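Local coordinates for protein B-agarase (Saccharophagus degradans, PDB 4BQ2) that hydrolyses agarose chains as a family 50 exo-acting beta-agarase, probably releasing short sugars from the chain ends, at residues Ala433-Ser445 with Pro455-Thr469. Sequence-based numbering, arbitrary orientation.
Sequences ANGWVIGDFKTVS and PDVFDPEFKVRAMET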
ATOM      1  N   ALA A 433      -7.628  13.365 -10.602  1.00 13.33           N
ATOM      2  CA  ALA A 433      -7.958  12.448 -11.694  1.00 13.53           C
ATOM      3  C   ALA A 433      -6.817  11.466 -11.859  1.00 13.78           C
ATOM      4  O   ALA A 433      -5.752  11.704 -11.336  1.00 14.64           O
ATOM      5  CB  ALA A 433      -8.150  13.206 -12.997  1.00 13.64           C
ATOM      6  N   ASN A 434      -7.036  10.399 -12.629  1.00 13.50           N
ATOM      7  CA  ASN A 434      -5.988   9.420 -12.902  1.00 14.00           C
ATOM      8  C   ASN A 434      -6.208   8.675 -14.185  1.00 14.03           C
ATOM      9  O   ASN A 434      -7.350   8.538 -14.685  1.00 15.74           O
ATOM     10  CB  ASN A 434      -5.928   8.368 -11.784  1.00 14.70           C
ATOM     11  CG  ASN A 434      -7.113   7.391 -11.823  1.00 15.13           C
ATOM     12  OD1 ASN A 434      -8.232   7.653 -11.286  1.00 16.86           O
ATOM     13  ND2 ASN A 434      -6.886   6.268 -12.455  1.00 14.78           N
ATOM     14  N   GLY A 435      -5.111   8.130 -14.694  1.00 14.39           N
ATOM     15  CA  GLY A 435      -5.167   7.170 -15.779  1.00 13.31           C
ATOM     16  C   GLY A 435      -4.011   6.213 -15.629  1.00 13.66           C
ATOM     17  O   GLY A 435      -3.067   6.453 -14.830  1.00 13.38           O
ATOM     18  N   TRP A 436      -4.100   5.119 -16.373  1.00 13.97           N
ATOM     19  CA  TRP A 436      -3.045   4.112 -16.418  1.00 15.18           C
ATOM     20  C   TRP A 436      -2.651   3.929 -17.872  1.00 15.23           C
ATOM     21  O   TRP A 436      -3.524   3.775 -18.729  1.00 15.05           O
ATOM     22  CB  TRP A 436      -3.577   2.747 -15.976  1.00 14.48           C
ATOM     23  CG  TRP A 436      -4.196   2.585 -14.639  1.00 14.77           C
ATOM     24  CD1 TRP A 436      -5.529   2.680 -14.339  1.00 15.23           C
ATOM     25  CD2 TRP A 436      -3.534   2.187 -13.420  1.00 14.90           C
ATOM     26  NE1 TRP A 436      -5.737   2.382 -13.016  1.00 15.40           N
ATOM     27  CE2 TRP A 436      -4.533   2.054 -12.431  1.00 15.71           C
ATOM     28  CE3 TRP A 436      -2.211   1.904 -13.090  1.00 15.10           C
ATOM     29  CZ2 TRP A 436      -4.238   1.691 -11.093  1.00 16.02           C
ATOM     30  CZ3 TRP A 436      -1.894   1.516 -11.757  1.00 16.13           C
ATOM     31  CH2 TRP A 436      -2.904   1.441 -10.772  1.00 16.03           C
ATOM     32  N   VAL A 437      -1.349   3.921 -18.152  1.00 16.38           N
ATOM     33  CA  VAL A 437      -0.879   3.654 -19.506  1.00 16.99           C
ATOM     34  C   VAL A 437      -0.635   2.160 -19.614  1.00 17.06           C
ATOM     35  O   VAL A 437       0.353   1.622 -19.085  1.00 15.71           O
ATOM     36  CB  VAL A 437       0.395   4.472 -19.876  1.00 17.00           C
ATOM     37  CG1 VAL A 437       0.821   4.225 -21.342  1.00 16.52           C
ATOM     38  CG2 VAL A 437       0.120   5.935 -19.640  1.00 17.93           C
ATOM     39  N   ILE A 438      -1.566   1.495 -20.302  1.00 17.34           N
ATOM     40  CA  ILE A 438      -1.490   0.060 -20.496  1.00 18.68           C
ATOM     41  C   ILE A 438      -1.666  -0.211 -21.977  1.00 18.72           C
ATOM     42  O   ILE A 438      -2.167   0.639 -22.725  1.00 18.71           O
ATOM     43  CB  ILE A 438      -2.557  -0.704 -19.658  1.00 19.22           C
ATOM     44  CG1 ILE A 438      -3.992  -0.401 -20.161  1.00 21.70           C
ATOM     45  CG2 ILE A 438      -2.405  -0.376 -18.169  1.00 20.87           C
ATOM     46  CD1 ILE A 438      -5.102  -1.227 -19.487  1.00 21.34           C
ATOM     47  N   GLY A 439      -1.275  -1.394 -22.413  1.00 19.55           N
ATOM     48  CA  GLY A 439      -1.425  -1.710 -23.835  1.00 21.55           C
ATOM     49  C   GLY A 439      -0.455  -2.783 -24.293  1.00 22.09           C
ATOM     50  O   GLY A 439       0.197  -3.417 -23.480  1.00 22.71           O
ATOM     51  N   ASP A 440      -0.360  -2.983 -25.599  1.00 24.12           N
ATOM     52  CA  ASP A 440       0.459  -4.070 -26.130  1.00 26.24           C
ATOM     53  C   ASP A 440       1.875  -3.660 -26.484  1.00 24.88           C
ATOM     54  O   ASP A 440       2.544  -4.419 -27.194  1.00 23.26           O
ATOM     55  CB  ASP A 440      -0.199  -4.645 -27.394  1.00 31.20           C
ATOM     56  CG  ASP A 440      -1.526  -5.264 -27.113  1.00 36.06           C
ATOM     57  OD1 ASP A 440      -1.634  -5.925 -26.052  1.00 40.15           O
ATOM     58  OD2 ASP A 440      -2.455  -5.078 -27.942  1.00 39.49           O
ATOM     59  N   PHE A 441       2.300  -2.467 -26.052  1.00 22.48           N
ATOM     60  CA  PHE A 441       3.633  -1.935 -26.352  1.00 20.84           C
ATOM     61  C   PHE A 441       4.697  -2.891 -25.834  1.00 20.88           C
ATOM     62  O   PHE A 441       4.421  -3.746 -25.003  1.00 21.21           O
ATOM     63  CB  PHE A 441       3.841  -0.510 -25.793  1.00 20.73           C
ATOM     64  CG  PHE A 441       3.307  -0.314 -24.372  1.00 20.95           C
ATOM     65  CD1 PHE A 441       3.962  -0.879 -23.260  1.00 20.33           C
ATOM     66  CD2 PHE A 441       2.139   0.416 -24.155  1.00 21.11           C
ATOM     67  CE1 PHE A 441       3.462  -0.695 -21.977  1.00 20.84           C
ATOM     68  CE2 PHE A 441       1.628   0.593 -22.873  1.00 19.32           C
ATOM     69  CZ  PHE A 441       2.289   0.046 -21.777  1.00 20.76           C
ATOM     70  N   LYS A 442       5.916  -2.749 -26.336  1.00 22.24           N
ATOM     71  CA  LYS A 442       7.015  -3.604 -25.886  1.00 21.85           C
ATOM     72  C   LYS A 442       7.316  -3.281 -24.428  1.00 19.84           C
ATOM     73  O   LYS A 442       6.976  -2.186 -23.957  1.00 18.58           O
ATOM     74  CB  LYS A 442       8.241  -3.375 -26.757  1.00 22.68           C
ATOM     75  CG  LYS A 442       8.147  -3.987 -28.165  1.00 23.60           C
ATOM     76  CD  LYS A 442       9.278  -3.421 -29.011  1.00 23.97           C
ATOM     77  CE  LYS A 442       9.107  -3.645 -30.508  1.00 27.56           C
ATOM     78  NZ  LYS A 442       9.230  -5.075 -30.878  1.00 29.75           N
ATOM     79  N   THR A 443       7.931  -4.239 -23.727  1.00 19.34           N
ATOM     80  CA  THR A 443       8.266  -4.123 -22.292  1.00 19.61           C
ATOM     81  C   THR A 443       9.774  -4.222 -21.979  1.00 21.35           C
ATOM     82  O   THR A 443      10.573  -4.668 -22.814  1.00 21.92           O
ATOM     83  CB  THR A 443       7.498  -5.174 -21.423  1.00 19.89           C
ATOM     84  OG1 THR A 443       7.884  -6.512 -21.794  1.00 21.26           O
ATOM     85  CG2 THR A 443       5.960  -4.995 -21.604  1.00 20.33           C
ATOM     86  N   VAL A 444      10.146  -3.800 -20.767  1.00 20.18           N
ATOM     87  CA  VAL A 444      11.470  -4.075 -20.179  1.00 20.79           C
ATOM     88  C   VAL A 444      11.202  -4.586 -18.753  1.00 20.84           C
ATOM     89  O   VAL A 444      10.040  -4.629 -18.301  1.00 22.01           O
ATOM     90  CB  VAL A 444      12.366  -2.803 -20.167  1.00 20.13           C
ATOM     91  CG1 VAL A 444      12.625  -2.294 -21.586  1.00 20.96           C
ATOM     92  CG2 VAL A 444      11.732  -1.706 -19.323  1.00 19.79           C
ATOM     93  N   SER A 445      12.252  -4.995 -18.048  1.00 20.35           N
ATOM     94  CA  SER A 445      12.084  -5.583 -16.719  1.00 19.96           C
ATOM     95  C   SER A 445      13.161  -5.073 -15.774  1.00 20.57           C
ATOM     96  O   SER A 445      14.279  -4.806 -16.218  1.00 19.70           O
ATOM     97  CB  SER A 445      12.144  -7.116 -16.784  1.00 22.01           C
ATOM     98  OG  SER A 445      12.154  -7.659 -15.471  1.00 21.89           O
ATOM     99  N   PRO A 455       7.257  -0.614 -18.965  1.00 19.09           N
ATOM    100  CA  PRO A 455       7.054  -0.295 -20.352  1.00 19.98           C
ATOM    101  C   PRO A 455       8.360   0.011 -21.065  1.00 19.89           C
ATOM    102  O   PRO A 455       9.273   0.567 -20.457  1.00 20.31           O
ATOM    103  CB  PRO A 455       6.190   0.989 -20.294  1.00 20.09           C
ATOM    104  CG  PRO A 455       6.598   1.647 -18.998  1.00 18.62           C
ATOM    105  CD  PRO A 455       6.789   0.466 -18.067  1.00 19.38           C
ATOM    106  N   ASP A 456       8.442  -0.347 -22.337  1.00 18.52           N
ATOM    107  CA  ASP A 456       9.551   0.149 -23.168  1.00 19.86           C
ATOM    108  C   ASP A 456       9.161   1.515 -23.678  1.00 18.06           C
ATOM    109  O   ASP A 456       8.450   1.635 -24.665  1.00 18.40           O
ATOM    110  CB  ASP A 456       9.874  -0.767 -24.361  1.00 19.04           C
ATOM    111  CG  ASP A 456      11.162  -0.348 -25.053  1.00 21.12           C
ATOM    112  OD1 ASP A 456      11.407   0.879 -25.097  1.00 20.82           O
ATOM    113  OD2 ASP A 456      11.952  -1.223 -25.506  1.00 20.27           O
ATOM    114  N   VAL A 457       9.634   2.541 -22.985  1.00 17.73           N
ATOM    115  CA  VAL A 457       9.192   3.905 -23.190  1.00 18.08           C
ATOM    116  C   VAL A 457       9.771   4.511 -24.455  1.00 19.88           C
ATOM    117  O   VAL A 457       9.414   5.629 -24.814  1.00 18.66           O
ATOM    118  CB  VAL A 457       9.553   4.771 -21.972  1.00 17.63           C
ATOM    119  CG1 VAL A 457       8.770   4.292 -20.755  1.00 16.57           C
ATOM    120  CG2 VAL A 457      11.070   4.701 -21.673  1.00 17.52           C
ATOM    121  N   PHE A 458      10.692   3.788 -25.103  1.00 19.33           N
ATOM    122  CA  PHE A 458      11.226   4.215 -26.406  1.00 19.70           C
ATOM    123  C   PHE A 458      10.460   3.604 -27.599  1.00 19.75           C
ATOM    124  O   PHE A 458      10.653   4.010 -28.747  1.00 18.39           O
ATOM    125  CB  PHE A 458      12.735   3.895 -26.479  1.00 20.43           C
ATOM    126  CG  PHE A 458      13.585   4.813 -25.634  1.00 21.04           C
ATOM    127  CD1 PHE A 458      14.027   6.040 -26.144  1.00 22.04           C
ATOM    128  CD2 PHE A 458      13.948   4.463 -24.356  1.00 20.93           C
ATOM    129  CE1 PHE A 458      14.810   6.899 -25.369  1.00 22.71           C
ATOM    130  CE2 PHE A 458      14.714   5.314 -23.585  1.00 20.84           C
ATOM    131  CZ  PHE A 458      15.147   6.529 -24.092  1.00 21.20           C
ATOM    132  N   ASP A 459       9.596   2.623 -27.326  1.00 19.39           N
ATOM    133  CA  ASP A 459       8.703   2.064 -28.339  1.00 21.14           C
ATOM    134  C   ASP A 459       7.642   3.132 -28.698  1.00 21.61           C
ATOM    135  O   ASP A 459       6.981   3.678 -27.809  1.00 20.35           O
ATOM    136  CB  ASP A 459       8.077   0.769 -27.794  1.00 20.65           C
ATOM    137  CG  ASP A 459       7.106   0.103 -28.770  1.00 22.18           C
ATOM    138  OD1 ASP A 459       6.887   0.622 -29.890  1.00 23.49           O
ATOM    139  OD2 ASP A 459       6.523  -0.935 -28.378  1.00 22.80           O
ATOM    140  N   PRO A 460       7.513   3.473 -29.999  1.00 22.87           N
ATOM    141  CA  PRO A 460       6.498   4.486 -30.374  1.00 21.77           C
ATOM    142  C   PRO A 460       5.070   4.154 -29.877  1.00 22.07           C
ATOM    143  O   PRO A 460       4.315   5.059 -29.525  1.00 21.05           O
ATOM    144  CB  PRO A 460       6.578   4.507 -31.913  1.00 23.25           C
ATOM    145  CG  PRO A 460       8.042   4.167 -32.186  1.00 22.80           C
ATOM    146  CD  PRO A 460       8.382   3.109 -31.154  1.00 21.97           C
ATOM    147  N   GLU A 461       4.735   2.869 -29.808  1.00 21.10           N
ATOM    148  CA  GLU A 461       3.456   2.409 -29.264  1.00 21.92           C
ATOM    149  C   GLU A 461       3.239   2.754 -27.795  1.00 21.17           C
ATOM    150  O   GLU A 461       2.073   2.929 -27.383  1.00 20.90           O
ATOM    151  CB  GLU A 461       3.249   0.906 -29.487  1.00 23.70           C
ATOM    152  CG  GLU A 461       1.872   0.371 -29.066  1.00 28.63           C
ATOM    153  CD  GLU A 461       0.725   0.890 -29.939  1.00 33.53           C
ATOM    154  OE1 GLU A 461       0.995   1.540 -30.990  1.00 32.57           O
ATOM    155  OE2 GLU A 461      -0.453   0.644 -29.574  1.00 33.71           O
ATOM    156  N   PHE A 462       4.315   2.847 -26.994  1.00 19.03           N
ATOM    157  CA  PHE A 462       4.133   3.376 -25.646  1.00 17.87           C
ATOM    158  C   PHE A 462       3.532   4.803 -25.697  1.00 19.15           C
ATOM    159  O   PHE A 462       2.542   5.106 -25.012  1.00 18.49           O
ATOM    160  CB  PHE A 462       5.420   3.334 -24.791  1.00 17.43           C
ATOM    161  CG  PHE A 462       5.234   3.961 -23.415  1.00 17.00           C
ATOM    162  CD1 PHE A 462       4.466   3.325 -22.437  1.00 16.38           C
ATOM    163  CD2 PHE A 462       5.771   5.214 -23.125  1.00 16.75           C
ATOM    164  CE1 PHE A 462       4.265   3.906 -21.189  1.00 16.58           C
ATOM    165  CE2 PHE A 462       5.577   5.801 -21.864  1.00 15.70           C
ATOM    166  CZ  PHE A 462       4.820   5.150 -20.907  1.00 15.68           C
ATOM    167  N   LYS A 463       4.108   5.674 -26.523  1.00 19.23           N
ATOM    168  CA  LYS A 463       3.564   7.023 -26.663  1.00 18.39           C
ATOM    169  C   LYS A 463       2.128   7.024 -27.207  1.00 18.20           C
ATOM    170  O   LYS A 463       1.262   7.801 -26.749  1.00 16.57           O
ATOM    171  CB  LYS A 463       4.470   7.881 -27.565  1.00 19.66           C
ATOM    172  CG  LYS A 463       3.890   9.270 -27.862  1.00 20.16           C
ATOM    173  CD  LYS A 463       4.949  10.190 -28.476  1.00 23.06           C
ATOM    174  CE  LYS A 463       4.348  11.490 -28.976  1.00 26.26           C
ATOM    175  NZ  LYS A 463       5.419  12.407 -29.484  1.00 28.89           N
ATOM    176  N   VAL A 464       1.864   6.164 -28.191  1.00 18.73           N
ATOM    177  CA  VAL A 464       0.482   5.988 -28.689  1.00 18.37           C
ATOM    178  C   VAL A 464      -0.498   5.728 -27.518  1.00 18.34           C
ATOM    179  O   VAL A 464      -1.561   6.354 -27.410  1.00 15.62           O
ATOM    180  CB  VAL A 464       0.409   4.861 -29.771  1.00 20.10           C
ATOM    181  CG1 VAL A 464      -1.035   4.580 -30.221  1.00 21.00           C
ATOM    182  CG2 VAL A 464       1.268   5.237 -30.972  1.00 19.36           C
ATOM    183  N   ARG A 465      -0.121   4.824 -26.625  1.00 17.00           N
ATOM    184  CA  ARG A 465      -0.999   4.430 -25.559  1.00 16.83           C
ATOM    185  C   ARG A 465      -1.078   5.517 -24.484  1.00 16.17           C
ATOM    186  O   ARG A 465      -2.161   5.728 -23.905  1.00 17.57           O
ATOM    187  CB  ARG A 465      -0.559   3.057 -24.998  1.00 17.87           C
ATOM    188  CG  ARG A 465      -0.852   1.870 -25.934  1.00 18.49           C
ATOM    189  CD  ARG A 465      -2.326   1.845 -26.361  1.00 19.40           C
ATOM    190  NE  ARG A 465      -3.161   1.579 -25.194  1.00 20.15           N
ATOM    191  CZ  ARG A 465      -4.493   1.602 -25.171  1.00 22.89           C
ATOM    192  NH1 ARG A 465      -5.204   1.909 -26.256  1.00 22.16           N
ATOM    193  NH2 ARG A 465      -5.119   1.312 -24.034  1.00 23.95           N
ATOM    194  N   ALA A 466       0.030   6.243 -24.258  1.00 15.37           N
ATOM    195  CA  ALA A 466       0.039   7.342 -23.268  1.00 16.55           C
ATOM    196  C   ALA A 466      -0.913   8.437 -23.765  1.00 15.71           C
ATOM    197  O   ALA A 466      -1.644   8.993 -22.974  1.00 15.11           O
ATOM    198  CB  ALA A 466       1.440   7.916 -23.053  1.00 15.29           C
ATOM    199  N   MET A 467      -0.864   8.735 -25.065  1.00 16.26           N
ATOM    200  CA  MET A 467      -1.764   9.717 -25.689  1.00 17.19           C
ATOM    201  C   MET A 467      -3.240   9.270 -25.539  1.00 17.15           C
ATOM    202  O   MET A 467      -4.109  10.064 -25.144  1.00 16.30           O
ATOM    203  CB  MET A 467      -1.409   9.871 -27.180  1.00 19.43           C
ATOM    204  CG  MET A 467      -0.177  10.725 -27.454  1.00 20.45           C
ATOM    205  SD  MET A 467      -0.387  12.457 -27.023  1.00 23.28           S
ATOM    206  CE  MET A 467      -1.444  13.035 -28.366  1.00 24.53           C
ATOM    207  N   GLU A 468      -3.529   7.992 -25.833  1.00 16.66           N
ATOM    208  CA  GLU A 468      -4.900   7.514 -25.654  1.00 18.23           C
ATOM    209  C   GLU A 468      -5.322   7.595 -24.183  1.00 16.03           C
ATOM    210  O   GLU A 468      -6.451   7.985 -23.868  1.00 14.53           O
ATOM    211  CB  GLU A 468      -5.107   6.117 -26.255  1.00 20.42           C
ATOM    212  CG  GLU A 468      -6.510   5.542 -26.105  1.00 23.51           C
ATOM    213  CD  GLU A 468      -7.585   6.308 -26.899  1.00 26.79           C
ATOM    214  OE1 GLU A 468      -7.246   7.193 -27.716  1.00 26.45           O
ATOM    215  OE2 GLU A 468      -8.793   6.044 -26.657  1.00 31.86           O
ATOM    216  N   THR A 469      -4.412   7.275 -23.272  1.00 14.98           N
ATOM    217  CA  THR A 469      -4.729   7.374 -21.859  1.00 15.83           C
ATOM    218  C   THR A 469      -5.124   8.799 -21.466  1.00 15.11           C
ATOM    219  O   THR A 469      -6.146   8.996 -20.831  1.00 15.73           O
ATOM    220  CB  THR A 469      -3.550   6.900 -20.993  1.00 16.56           C
ATOM    221  OG1 THR A 469      -3.284   5.540 -21.346  1.00 16.56           O
ATOM    222  CG2 THR A 469      -3.872   7.014 -19.488  1.00 16.97           C
TER
HETATM  223  O   HOH W   1      -4.143   2.936 -21.295  1.00 23.46           O
HETATM  224  O   HOH W   2      -1.366  -1.333 -27.252  1.00 43.37           O
HETATM  225  O   HOH W   3      11.496  -3.810 -25.395  1.00 20.68           O
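Phe441 and Phe462 meet in a T-shaped stack: the edge of Phe462 points at one face of Phe441, with Phe462 CD1 over the ring centre and the planes 84° apart. The carbonyl O of Gly439 lies over the opposite face of Phe441, Val437 O and Arg465 CB lie at its edge, in plane, and Pro455 CB approaches Phe441 CE1 obliquely at 3.6 Å. Phe441 CG stands between its backbone N and carbonyl carbon (chi1 43°), which brings the ring beside the first turn of the helix; Phe441 CB lies 3.6 Å from Phe462 N. On Phe462, Val457 CG1 covers one face near the rim, while CE1 receives Val437 CG1 at 3.5 Å.

The guanidinium of Arg465 takes Ile438 O at its edge, side-on. Arg465 NE makes the straighter bond to Ile438 O, 2.8 Å and in the carbonyl plane, while Arg465 NH2 reaches that oxygen from above the plane at 3.3 Å. Bends at chi2 and chi3 curl the chain round Ile438 O and bring the NE edge onto it. NH2 also bonds Asp313 O, which gives the guanidinium a second anchor outside the loop.

Asp459, the N-cap of the helix, divides its carboxylate. OD1 accepts from Glu461 N, closing the helix end, and OD2 takes Lys442 N at 2.8 Å, nearly straight (173°). Asp456 N donates to Lys442 O at 2.9 Å; its OD1 forms an Asx turn with Phe458 N and bonds Thr520 OG1.

The loop joins strand to helix in a beta-alpha-beta unit completed by parallel strand 483-488, consistent with a (beta/alpha)8-barrel glycoside hydrolase. Leaving strand 431-435, it runs antiparallel to helix 460-477, from Ala466 back to the N-cap, and ends in the antiparallel ribbon 443-444/454-455 beside helices 519-532 and 565-593.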